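Local coordinates for protein methyltransferase (Streptococcus pyogenes, PDB 2ESR) that probably transfers a methyl group from S-adenosylmethionine to RNA, as a Rossmann-like methyltransferase related to the RsmD family, at residues A[37-42]-A[107-112]; A[101-106]-A[133-138]. One frame throughout, in Å; residues are numbered along the deposited sequence.

Contact 1. Residues A[37-42]-A[107-112]; sequences DLFAGS and DPPYAK
F39 and P108 make a CH-pi contact between two loops that leave the carboxyl ends of neighbouring parallel strands, 34-38 and 101-106. CB of P108 sits over the middle of the F39 ring. CB of P108 lies 3.3 Å from the centroid of the F39 ring and 6° off its normal. All six ring carbons are therefore at similar distances from it, the nearest being CD1 of F39 at 3.4 Å from CB of P108. The ring gets there because CG of F39 is anti to the carbonyl carbon (chi1 -45°), which aims the phenyl group at the proline loop. P109 adds a second apolar contact, with its CD 3.9 Å from CD2 of F39. The backbone of D107 borders the base of the same side chain, its O lying 3.5 Å from CB of F39.

The end of strand 34-38 and its loop read DLFAGS; the other loop reads DPPY. They match the start of the glycine-rich loop of class I methyltransferases and the (D/N/S)PPY motif of those that methylate base amino groups. In relatives the first helps hold S-adenosylmethionine and the second lies at the site of methyl transfer, so both probably do so here. No hydrogen bond joins the segments. T114 of helix 111-124 touches both F39 and P108. Its OG1 also bonds the carbonyl oxygens of P109 and Y110. On the other loop, N of G41 is held by the carboxylate of E61.

Contact 2. Residues A[101-106]-A[133-138]; sequences FDLVFL and MVVCET
Residues L103 to L106 pair in register with M133 to C136 as adjacent parallel strands. The strands are joined through helix 111-124 in a beta-alpha-beta crossover of the Rossmann-like sheet. Their axes approach to 4.7 Å, at an angle of 18°.

Five backbone hydrogen bonds hold the pair. N of V104 binds O of M133, and N of V135 binds O of V104 at 2.7 Å, the shortest of the set. N of L106 then takes O of V135 at 2.8 Å. The two end bonds are longer: N of M133 to O of D102, and N of E137 to O of L106 at 3.2 Å. The first of these has its donor above the carbonyl plane, 36° out of it. Weaker CA-H...O contacts fill in between, such as CA of C136 to O of L106. The polar end of D102 turns to strand 34-38, where its OD1 accepts a bond from N of R34.

Apolar side chains meet on both faces. V104, V134, L106 and C136 point to one face, where I119 and I115 of helix 111-124 pack on three of them. There CD1 of L106 meets CG1 of V134 at 3.7 Å. L103, F105, M133 and V135 share the other face, where I26 and F23 of helix 19-26 cover part of the group. M133 is a selenomethionine; its CB lies 4.0 Å from CD1 of L103. With CG anti to the backbone N (chi1 177°) and chi2 near +60°, L103 brings CD1 to CG2 of V135. F105 runs alongside V135 and points the same way, with ring atom CD1 3.7 Å from CB of V135.

In the fold
Strand 101-106 connects the two contacts. Contact 2 pairs it with strand 132-139, and its own carboxyl end runs straight into the DPPY loop of contact 1. Strand 34-38, on its other side, carries the second loop of contact 1. N of L38 probably bonds O of F105 at 3.1 Å, and CD1 of L38 packs on CD2 of L106 at 3.6 Å. The centres of the two contacts are about 10 Å apart. Contact 2 is buried near the middle of the chain. Contact 1 is partly buried at the carboxyl ends of the strands, where class I methyltransferases bind their cofactor. D107 also touches E137, just past the last paired residues of contact 2.

Contact 1. Residues A[37-42]-A[107-112]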
ATOM      1  N   ASP A  37       7.864   0.625   6.449  1.00 18.32           N
ATOM      2  CA  ASP A  37       8.059   1.025   7.835  1.00 20.65           C
ATOM      3  C   ASP A  37       7.286   0.042   8.706  1.00 20.74           C
ATOM      4  O   ASP A  37       6.071   0.169   8.874  1.00 20.70           O
ATOM      5  CB  ASP A  37       7.532   2.445   8.053  1.00 21.97           C
ATOM      6  CG  ASP A  37       8.036   3.073   9.342  1.00 27.79           C
ATOM      7  OD1 ASP A  37       8.435   2.327  10.262  1.00 28.66           O
ATOM      8  OD2 ASP A  37       8.023   4.322   9.436  1.00 29.86           O
ATOM      9  N   LEU A  38       7.996  -0.945   9.241  1.00 18.35           N
ATOM     10  CA  LEU A  38       7.393  -1.953  10.096  1.00 21.39           C
ATOM     11  C   LEU A  38       7.465  -1.425  11.528  1.00 21.79           C
ATOM     12  O   LEU A  38       8.429  -0.754  11.897  1.00 25.76           O
ATOM     13  CB  LEU A  38       8.155  -3.275   9.961  1.00 20.79           C
ATOM     14  CG  LEU A  38       8.114  -3.896   8.560  1.00 23.96           C
ATOM     15  CD1 LEU A  38       8.970  -5.161   8.529  1.00 23.61           C
ATOM     16  CD2 LEU A  38       6.673  -4.224   8.189  1.00 24.00           C
ATOM     17  N   PHE A  39       6.453  -1.739  12.328  1.00 23.05           N
ATOM     18  CA  PHE A  39       6.383  -1.253  13.705  1.00 22.46           C
ATOM     19  C   PHE A  39       6.507   0.264  13.560  1.00 22.36           C
ATOM     20  O   PHE A  39       7.280   0.912  14.262  1.00 24.13           O
ATOM     21  CB  PHE A  39       7.547  -1.803  14.541  1.00 21.73           C
ATOM     22  CG  PHE A  39       7.811  -3.274  14.334  1.00 21.72           C
ATOM     23  CD1 PHE A  39       8.769  -3.699  13.415  1.00 22.04           C
ATOM     24  CD2 PHE A  39       7.097  -4.232  15.049  1.00 23.97           C
ATOM     25  CE1 PHE A  39       9.012  -5.059  13.212  1.00 24.87           C
ATOM     26  CE2 PHE A  39       7.333  -5.595  14.853  1.00 25.49           C
ATOM     27  CZ  PHE A  39       8.293  -6.006  13.933  1.00 22.40           C
ATOM     28  N   ALA A  40       5.720   0.811  12.639  1.00 22.82           N
ATOM     29  CA  ALA A  40       5.742   2.229  12.287  1.00 24.46           C
ATOM     30  C   ALA A  40       5.590   3.299  13.366  1.00 24.61           C
ATOM     31  O   ALA A  40       6.096   4.411  13.198  1.00 25.10           O
ATOM     32  CB  ALA A  40       4.733   2.484  11.180  1.00 24.69           C
ATOM     33  N   GLY A  41       4.898   2.987  14.456  1.00 25.08           N
ATOM     34  CA  GLY A  41       4.719   3.975  15.508  1.00 25.78           C
ATOM     35  C   GLY A  41       3.920   5.171  15.021  1.00 27.61           C
ATOM     36  O   GLY A  41       2.755   5.027  14.657  1.00 30.62           O
ATOM     37  N   SER A  42       4.537   6.350  15.016  1.00 25.86           N
ATOM     38  CA  SER A  42       3.868   7.559  14.548  1.00 26.79           C
ATOM     39  C   SER A  42       4.133   7.763  13.055  1.00 25.20           C
ATOM     40  O   SER A  42       3.653   8.727  12.452  1.00 24.11           O
ATOM     41  CB  SER A  42       4.357   8.773  15.339  1.00 28.35           C
ATOM     42  OG  SER A  42       4.084   8.611  16.723  1.00 33.71           O
ATOM     43  N   ASP A 107      11.985  -0.560  14.060  1.00 20.15           N
ATOM     44  CA  ASP A 107      12.152  -0.117  15.449  1.00 20.94           C
ATOM     45  C   ASP A 107      11.081  -0.894  16.202  1.00 20.89           C
ATOM     46  O   ASP A 107      10.040  -0.349  16.571  1.00 21.81           O
ATOM     47  CB  ASP A 107      11.915   1.389  15.586  1.00 22.24           C
ATOM     48  CG  ASP A 107      12.182   1.889  17.000  1.00 26.79           C
ATOM     49  OD1 ASP A 107      12.248   3.119  17.210  1.00 28.42           O
ATOM     50  OD2 ASP A 107      12.319   1.038  17.906  1.00 23.67           O
ATOM     51  N   PRO A 108      11.331  -2.189  16.442  1.00 21.42           N
ATOM     52  CA  PRO A 108      10.377  -3.046  17.136  1.00 21.00           C
ATOM     53  C   PRO A 108      10.646  -3.317  18.605  1.00 21.14           C
ATOM     54  O   PRO A 108      11.681  -2.928  19.148  1.00 21.25           O
ATOM     55  CB  PRO A 108      10.462  -4.328  16.330  1.00 22.26           C
ATOM     56  CG  PRO A 108      11.959  -4.439  16.111  1.00 25.07           C
ATOM     57  CD  PRO A 108      12.435  -2.995  15.881  1.00 22.03           C
ATOM     58  N   PRO A 109       9.685  -3.975  19.269  1.00 23.59           N
ATOM     59  CA  PRO A 109       9.800  -4.338  20.682  1.00 25.08           C
ATOM     60  C   PRO A 109      10.739  -5.544  20.625  1.00 25.58           C
ATOM     61  O   PRO A 109      10.870  -6.163  19.562  1.00 24.67           O
ATOM     62  CB  PRO A 109       8.370  -4.717  21.056  1.00 25.41           C
ATOM     63  CG  PRO A 109       7.826  -5.253  19.781  1.00 26.35           C
ATOM     64  CD  PRO A 109       8.325  -4.245  18.777  1.00 23.64           C
ATOM     65  N   TYR A 110      11.376  -5.887  21.740  1.00 24.00           N
ATOM     66  CA  TYR A 110      12.343  -6.984  21.751  1.00 23.30           C
ATOM     67  C   TYR A 110      13.256  -6.742  20.553  1.00 22.66           C
ATOM     68  O   TYR A 110      13.473  -7.628  19.732  1.00 22.39           O
ATOM     69  CB  TYR A 110      11.645  -8.342  21.619  1.00 23.83           C
ATOM     70  CG  TYR A 110      10.661  -8.621  22.730  1.00 24.58           C
ATOM     71  CD1 TYR A 110       9.314  -8.296  22.593  1.00 27.74           C
ATOM     72  CD2 TYR A 110      11.085  -9.173  23.938  1.00 25.90           C
ATOM     73  CE1 TYR A 110       8.411  -8.512  23.632  1.00 28.65           C
ATOM     74  CE2 TYR A 110      10.194  -9.391  24.983  1.00 28.24           C
ATOM     75  CZ  TYR A 110       8.858  -9.058  24.823  1.00 29.50           C
ATOM     76  OH  TYR A 110       7.975  -9.270  25.856  1.00 33.29           O
ATOM     77  N   ALA A 111      13.774  -5.517  20.479  1.00 22.16           N
ATOM     78  CA  ALA A 111      14.628  -5.052  19.390  1.00 22.04           C
ATOM     79  C   ALA A 111      15.576  -6.059  18.746  1.00 21.96           C
ATOM     80  O   ALA A 111      15.364  -6.455  17.602  1.00 19.73           O
ATOM     81  CB  ALA A 111      15.409  -3.819  19.841  1.00 23.38           C
ATOM     82  N   LYS A 112      16.623  -6.462  19.459  1.00 22.01           N
ATOM     83  CA  LYS A 112      17.587  -7.407  18.898  1.00 22.55           C
ATOM     84  C   LYS A 112      16.925  -8.659  18.314  1.00 20.00           C
ATOM     85  O   LYS A 112      17.192  -9.031  17.169  1.00 20.53           O
ATOM     86  CB  LYS A 112      18.606  -7.821  19.960  1.00 26.03           C
ATOM     87  CG  LYS A 112      19.691  -8.753  19.441  1.00 33.58           C
ATOM     88  CD  LYS A 112      20.697  -9.089  20.538  1.00 39.50           C
ATOM     89  CE  LYS A 112      21.783 -10.022  20.029  1.00 42.43           C
ATOM     90  NZ  LYS A 112      21.226 -11.346  19.640  1.00 44.84           N
TER

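Contact 2. Residues A[101-106]-A[133-138]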
ATOM      1  N   PHE A 101      11.379  -3.558  -1.754  1.00 22.87           N
ATOM      2  CA  PHE A 101      11.459  -2.308  -1.011  1.00 19.29           C
ATOM      3  C   PHE A 101      12.887  -1.806  -1.001  1.00 18.16           C
ATOM      4  O   PHE A 101      13.820  -2.579  -0.826  1.00 18.61           O
ATOM      5  CB  PHE A 101      10.946  -2.523   0.407  1.00 19.14           C
ATOM      6  CG  PHE A 101       9.463  -2.730   0.466  1.00 20.69           C
ATOM      7  CD1 PHE A 101       8.604  -1.640   0.415  1.00 19.51           C
ATOM      8  CD2 PHE A 101       8.924  -4.010   0.504  1.00 20.61           C
ATOM      9  CE1 PHE A 101       7.222  -1.819   0.395  1.00 24.40           C
ATOM     10  CE2 PHE A 101       7.539  -4.199   0.486  1.00 22.43           C
ATOM     11  CZ  PHE A 101       6.690  -3.102   0.430  1.00 21.85           C
ATOM     12  N   ASP A 102      13.044  -0.503  -1.198  1.00 19.34           N
ATOM     13  CA  ASP A 102      14.361   0.119  -1.258  1.00 19.20           C
ATOM     14  C   ASP A 102      14.866   0.634   0.081  1.00 18.38           C
ATOM     15  O   ASP A 102      16.078   0.744   0.301  1.00 18.56           O
ATOM     16  CB  ASP A 102      14.322   1.266  -2.265  1.00 21.11           C
ATOM     17  CG  ASP A 102      13.750   0.838  -3.604  1.00 24.69           C
ATOM     18  OD1 ASP A 102      12.564   1.126  -3.878  1.00 27.64           O
ATOM     19  OD2 ASP A 102      14.484   0.196  -4.375  1.00 27.84           O
ATOM     20  N   LEU A 103      13.938   0.944   0.978  1.00 16.45           N
ATOM     21  CA  LEU A 103      14.294   1.463   2.289  1.00 16.84           C
ATOM     22  C   LEU A 103      13.330   0.876   3.313  1.00 16.74           C
ATOM     23  O   LEU A 103      12.117   0.987   3.175  1.00 18.47           O
ATOM     24  CB  LEU A 103      14.199   2.994   2.279  1.00 16.82           C
ATOM     25  CG  LEU A 103      14.450   3.781   3.575  1.00 17.89           C
ATOM     26  CD1 LEU A 103      15.838   3.455   4.144  1.00 18.12           C
ATOM     27  CD2 LEU A 103      14.338   5.279   3.272  1.00 17.97           C
ATOM     28  N   VAL A 104      13.880   0.240   4.337  1.00 14.68           N
ATOM     29  CA  VAL A 104      13.062  -0.376   5.362  1.00 15.78           C
ATOM     30  C   VAL A 104      13.441   0.190   6.722  1.00 15.61           C
ATOM     31  O   VAL A 104      14.617   0.269   7.056  1.00 18.14           O
ATOM     32  CB  VAL A 104      13.279  -1.913   5.372  1.00 16.76           C
ATOM     33  CG1 VAL A 104      12.430  -2.562   6.454  1.00 17.28           C
ATOM     34  CG2 VAL A 104      12.927  -2.494   4.003  1.00 17.10           C
ATOM     35  N   PHE A 105      12.441   0.605   7.488  1.00 15.06           N
ATOM     36  CA  PHE A 105      12.681   1.128   8.825  1.00 16.02           C
ATOM     37  C   PHE A 105      12.182   0.110   9.836  1.00 16.98           C
ATOM     38  O   PHE A 105      11.045  -0.360   9.737  1.00 18.77           O
ATOM     39  CB  PHE A 105      11.955   2.459   9.028  1.00 14.71           C
ATOM     40  CG  PHE A 105      12.568   3.604   8.269  1.00 15.73           C
ATOM     41  CD1 PHE A 105      13.832   4.065   8.595  1.00 14.94           C
ATOM     42  CD2 PHE A 105      11.892   4.195   7.208  1.00 18.07           C
ATOM     43  CE1 PHE A 105      14.426   5.105   7.868  1.00 16.55           C
ATOM     44  CE2 PHE A 105      12.472   5.235   6.474  1.00 17.60           C
ATOM     45  CZ  PHE A 105      13.743   5.690   6.805  1.00 17.95           C
ATOM     46  N   LEU A 106      13.032  -0.226  10.807  1.00 14.95           N
ATOM     47  CA  LEU A 106      12.678  -1.202  11.835  1.00 17.72           C
ATOM     48  C   LEU A 106      13.010  -0.682  13.226  1.00 19.26           C
ATOM     49  O   LEU A 106      14.166  -0.393  13.532  1.00 20.60           O
ATOM     50  CB  LEU A 106      13.442  -2.517  11.634  1.00 18.69           C
ATOM     51  CG  LEU A 106      13.353  -3.282  10.315  1.00 19.43           C
ATOM     52  CD1 LEU A 106      14.171  -4.569  10.448  1.00 19.75           C
ATOM     53  CD2 LEU A 106      11.899  -3.615   9.976  1.00 22.03           C
HETATM   54  N   MSE A 133      18.357  -0.500   1.964  1.00 17.42           N
HETATM   55  CA  MSE A 133      18.959  -0.018   3.189  1.00 16.88           C
HETATM   56  C   MSE A 133      17.925  -0.373   4.261  1.00 16.76           C
HETATM   57  O   MSE A 133      16.763   0.055   4.179  1.00 17.52           O
HETATM   58  CB  MSE A 133      19.183   1.495   3.156  1.00 18.20           C
HETATM   59  CG  MSE A 133      20.404   1.898   2.360  1.00 20.88           C
HETATM   60 SE   MSE A 133      20.666   3.794   2.510  1.00 28.20          SE
HETATM   61  CE  MSE A 133      19.226   4.371   1.400  1.00 26.11           C
ATOM     62  N   VAL A 134      18.321  -1.206   5.221  1.00 16.65           N
ATOM     63  CA  VAL A 134      17.440  -1.575   6.329  1.00 17.07           C
ATOM     64  C   VAL A 134      17.974  -0.795   7.528  1.00 17.71           C
ATOM     65  O   VAL A 134      19.055  -1.087   8.069  1.00 17.31           O
ATOM     66  CB  VAL A 134      17.467  -3.093   6.617  1.00 16.40           C
ATOM     67  CG1 VAL A 134      16.538  -3.413   7.790  1.00 21.10           C
ATOM     68  CG2 VAL A 134      16.994  -3.857   5.387  1.00 18.35           C
ATOM     69  N   VAL A 135      17.211   0.219   7.915  1.00 16.86           N
ATOM     70  CA  VAL A 135      17.573   1.118   8.999  1.00 17.77           C
ATOM     71  C   VAL A 135      16.914   0.738  10.306  1.00 17.76           C
ATOM     72  O   VAL A 135      15.686   0.738  10.426  1.00 18.46           O
ATOM     73  CB  VAL A 135      17.178   2.569   8.640  1.00 16.95           C
ATOM     74  CG1 VAL A 135      17.595   3.510   9.742  1.00 18.28           C
ATOM     75  CG2 VAL A 135      17.831   2.966   7.323  1.00 18.85           C
ATOM     76  N   CYS A 136      17.746   0.439  11.295  1.00 18.36           N
ATOM     77  CA  CYS A 136      17.270   0.035  12.603  1.00 20.00           C
ATOM     78  C   CYS A 136      17.581   1.077  13.658  1.00 21.16           C
ATOM     79  O   CYS A 136      18.728   1.479  13.811  1.00 22.12           O
ATOM     80  CB  CYS A 136      17.932  -1.278  13.010  1.00 20.89           C
ATOM     81  SG  CYS A 136      17.798  -2.591  11.780  1.00 22.44           S
ATOM     82  N   GLU A 137      16.559   1.519  14.380  1.00 22.31           N
ATOM     83  CA  GLU A 137      16.771   2.487  15.455  1.00 24.12           C
ATOM     84  C   GLU A 137      16.467   1.728  16.737  1.00 22.98           C
ATOM     85  O   GLU A 137      15.395   1.133  16.877  1.00 24.58           O
ATOM     86  CB  GLU A 137      15.839   3.694  15.303  1.00 27.40           C
ATOM     87  CG  GLU A 137      16.013   4.728  16.412  1.00 33.86           C
ATOM     88  CD  GLU A 137      15.275   6.024  16.131  1.00 37.65           C
ATOM     89  OE1 GLU A 137      14.134   5.960  15.622  1.00 41.44           O
ATOM     90  OE2 GLU A 137      15.832   7.103  16.430  1.00 39.87           O
ATOM     91  N   THR A 138      17.416   1.733  17.665  1.00 20.53           N
ATOM     92  CA  THR A 138      17.262   1.006  18.925  1.00 22.04           C
ATOM     93  C   THR A 138      17.904   1.778  20.069  1.00 22.50           C
ATOM     94  O   THR A 138      18.454   2.856  19.866  1.00 23.11           O
ATOM     95  CB  THR A 138      17.985  -0.344  18.864  1.00 23.41           C
ATOM     96  OG1 THR A 138      19.401  -0.110  18.814  1.00 23.96           O
ATOM     97  CG2 THR A 138      17.575  -1.117  17.616  1.00 25.02           C
TER